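Local atomic coordinates of MutT/NUDIX family protein (PDB entry 3ID9), a protein that probably hydrolyses nucleoside diphosphate-linked compounds, as a member of the MutT/NUDIX family of hydrolases. Residues V77-L83 with T99-I105. Residues are numbered along the deposited sequence; the frame is centred on the assembly and turned at random.
Sequences VKIKKLL and TFLLERI
Ile79 lays its CD1 methyl squarely over one face of the Phe100 ring, 3.4 Å from CD1 to the ring centroid and 7° off the normal, a CH-pi contact. The ring owes this position partly to its first torsion, which sets CG anti to its carbonyl carbon (chi1 -72°). Leu82 comes obliquely with CD2 against CE2 of Phe100, while the CD2 methyl of Leu102 touches both Ile79 CG1, at 4.0 Å, and Val77 CG2, at 4.1 Å. Helix 61-72 covers this face through Leu61, Met65 and Met69, and Tyr155 of the second subunit meets Phe100 edge-to-face. On the other face, Leu83 CB rests on Leu101 CG.

Five backbone hydrogen bonds join the two antiparallel strands of this hairpin. A classic beta bulge interrupts their register, Lys80 and Lys81 together standing opposite the single residue Leu101: Lys80 N donates to Leu101 O (2.9 Å), whereas Leu101 N reaches Lys81 O in a nearly straight bond (172°).

Outward from Leu101 the same face turns polar. Glu103, extended, runs alongside Lys78, and Lys80 bends across it at about a right angle. Both salt bridges are long, OE2 of Glu103 to Lys78 NZ at 3.6 Å and OE1 to Lys80 NZ at 3.9 Å. Lys81 NZ instead donates to Ala150 O and Ala152 O of the second subunit. One carboxylate between two ammonium groups would probably stay ionised, but at these distances both pairings are probably weak, so the two strands are probably joined mainly by the backbone bonds and the apolar face.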
loop_
_atom_site.group_PDB
_atom_site.type_symbol
_atom_site.label_atom_id
_atom_site.label_comp_id
_atom_site.label_asym_id
_atom_site.label_seq_id
_atom_site.Cartn_x
_atom_site.Cartn_y
_atom_site.Cartn_z
ATOM N N VAL B 77 -0.646 -13.443 14.139
ATOM C CA VAL B 77 0.348 -12.556 13.555
ATOM C C VAL B 77 0.004 -11.084 13.651
ATOM O O VAL B 77 -1.121 -10.709 13.980
ATOM C CB VAL B 77 0.549 -12.880 12.060
ATOM C CG1 VAL B 77 0.914 -14.350 11.887
ATOM C CG2 VAL B 77 -0.726 -12.550 11.281
ATOM N N LYS B 78 0.997 -10.253 13.367
ATOM C CA LYS B 78 0.800 -8.816 13.341
ATOM C C LYS B 78 1.541 -8.308 12.110
ATOM O O LYS B 78 2.528 -8.908 11.668
ATOM C CB LYS B 78 1.335 -8.149 14.610
ATOM C CG LYS B 78 2.830 -7.963 14.666
ATOM C CD LYS B 78 3.215 -7.268 15.972
ATOM C CE LYS B 78 4.729 -7.155 16.129
ATOM N NZ LYS B 78 5.107 -6.524 17.426
ATOM N N ILE B 79 1.047 -7.219 11.541
ATOM C CA ILE B 79 1.653 -6.633 10.361
ATOM C C ILE B 79 2.917 -5.839 10.686
ATOM O O ILE B 79 2.958 -5.094 11.659
ATOM C CB ILE B 79 0.631 -5.721 9.640
ATOM C CG1 ILE B 79 -0.485 -6.595 9.063
ATOM C CG2 ILE B 79 1.318 -4.896 8.554
ATOM C CD1 ILE B 79 -1.461 -5.863 8.196
ATOM N N LYS B 80 3.954 -6.022 9.878
ATOM C CA LYS B 80 5.203 -5.296 10.066
ATOM C C LYS B 80 5.160 -4.117 9.112
ATOM O O LYS B 80 5.286 -2.965 9.514
ATOM C CB LYS B 80 6.414 -6.166 9.719
ATOM C CG LYS B 80 6.746 -7.237 10.736
ATOM C CD LYS B 80 8.097 -6.973 11.396
ATOM C CE LYS B 80 9.259 -7.141 10.416
ATOM N NZ LYS B 80 9.414 -8.550 9.951
ATOM N N LYS B 81 4.981 -4.423 7.833
ATOM C CA LYS B 81 4.918 -3.397 6.814
ATOM C C LYS B 81 4.251 -3.853 5.527
ATOM O O LYS B 81 4.139 -5.047 5.245
ATOM C CB LYS B 81 6.320 -2.871 6.495
ATOM C CG LYS B 81 6.739 -1.686 7.342
ATOM C CD LYS B 81 8.054 -1.113 6.855
ATOM C CE LYS B 81 8.362 0.219 7.526
ATOM N NZ LYS B 81 9.452 0.954 6.805
ATOM N N LEU B 82 3.798 -2.869 4.762
ATOM C CA LEU B 82 3.156 -3.087 3.483
ATOM C C LEU B 82 4.345 -3.333 2.557
ATOM O O LEU B 82 5.218 -2.479 2.413
ATOM C CB LEU B 82 2.418 -1.815 3.081
ATOM C CG LEU B 82 1.304 -1.813 2.046
ATOM C CD1 LEU B 82 1.661 -2.789 0.945
ATOM C CD2 LEU B 82 -0.012 -2.176 2.706
ATOM N N LEU B 83 4.400 -4.500 1.937
ATOM C CA LEU B 83 5.524 -4.794 1.071
ATOM C C LEU B 83 5.308 -4.453 -0.395
ATOM O O LEU B 83 6.189 -3.892 -1.056
ATOM C CB LEU B 83 5.889 -6.279 1.168
ATOM C CG LEU B 83 6.965 -6.709 0.164
ATOM C CD1 LEU B 83 8.302 -6.113 0.586
ATOM C CD2 LEU B 83 7.053 -8.227 0.097
ATOM N N THR B 99 0.404 -7.121 -0.380
ATOM C CA THR B 99 1.268 -8.123 0.237
ATOM C C THR B 99 1.876 -7.565 1.520
ATOM O O THR B 99 2.535 -6.521 1.503
ATOM C CB THR B 99 2.421 -8.548 -0.705
ATOM O OG1 THR B 99 1.905 -9.373 -1.755
ATOM C CG2 THR B 99 3.478 -9.336 0.060
ATOM N N PHE B 100 1.663 -8.271 2.630
ATOM C CA PHE B 100 2.174 -7.845 3.934
ATOM C C PHE B 100 3.341 -8.670 4.470
ATOM O O PHE B 100 3.336 -9.893 4.365
ATOM C CB PHE B 100 1.077 -7.927 5.002
ATOM C CG PHE B 100 0.013 -6.886 4.885
ATOM C CD1 PHE B 100 -1.305 -7.253 4.636
ATOM C CD2 PHE B 100 0.317 -5.538 5.069
ATOM C CE1 PHE B 100 -2.307 -6.294 4.577
ATOM C CE2 PHE B 100 -0.675 -4.568 5.011
ATOM C CZ PHE B 100 -1.990 -4.942 4.764
ATOM N N LEU B 101 4.333 -7.999 5.048
ATOM C CA LEU B 101 5.433 -8.699 5.695
ATOM C C LEU B 101 4.850 -8.922 7.082
ATOM O O LEU B 101 4.520 -7.963 7.779
ATOM C CB LEU B 101 6.683 -7.827 5.805
ATOM C CG LEU B 101 7.542 -7.778 4.543
ATOM C CD1 LEU B 101 8.748 -6.872 4.770
ATOM C CD2 LEU B 101 7.985 -9.188 4.191
ATOM N N LEU B 102 4.697 -10.185 7.467
ATOM C CA LEU B 102 4.118 -10.523 8.757
ATOM C C LEU B 102 5.145 -10.944 9.797
ATOM O O LEU B 102 6.270 -11.316 9.468
ATOM C CB LEU B 102 3.097 -11.646 8.580
ATOM C CG LEU B 102 1.906 -11.316 7.686
ATOM C CD1 LEU B 102 1.078 -12.574 7.422
ATOM C CD2 LEU B 102 1.063 -10.242 8.361
ATOM N N GLU B 103 4.735 -10.870 11.057
ATOM C CA GLU B 103 5.568 -11.271 12.182
ATOM C C GLU B 103 4.695 -12.057 13.165
ATOM O O GLU B 103 3.544 -11.691 13.419
ATOM C CB GLU B 103 6.152 -10.039 12.861
ATOM C CG GLU B 103 7.036 -10.332 14.046
ATOM C CD GLU B 103 7.805 -9.104 14.495
ATOM O OE1 GLU B 103 8.708 -8.663 13.744
ATOM O OE2 GLU B 103 7.500 -8.577 15.591
ATOM N N ARG B 104 5.235 -13.146 13.704
ATOM C CA ARG B 104 4.497 -13.973 14.658
ATOM C C ARG B 104 4.401 -13.302 16.026
ATOM O O ARG B 104 5.330 -12.618 16.456
ATOM C CB ARG B 104 5.180 -15.334 14.833
ATOM C CG ARG B 104 4.361 -16.514 14.339
ATOM C CD ARG B 104 4.734 -17.797 15.064
ATOM N NE ARG B 104 6.164 -18.061 15.002
ATOM C CZ ARG B 104 6.786 -18.994 15.719
ATOM N NH1 ARG B 104 6.096 -19.760 16.558
ATOM N NH2 ARG B 104 8.100 -19.155 15.600
ATOM N N ILE B 105 3.275 -13.497 16.703
ATOM C CA ILE B 105 3.080 -12.939 18.038
ATOM C C ILE B 105 2.457 -14.005 18.937
ATOM O O ILE B 105 2.690 -15.200 18.744
ATOM C CB ILE B 105 2.162 -11.695 18.015
ATOM C CG1 ILE B 105 0.801 -12.054 17.420
ATOM C CG2 ILE B 105 2.820 -10.579 17.222
ATOM C CD1 ILE B 105 -0.204 -10.919 17.460
#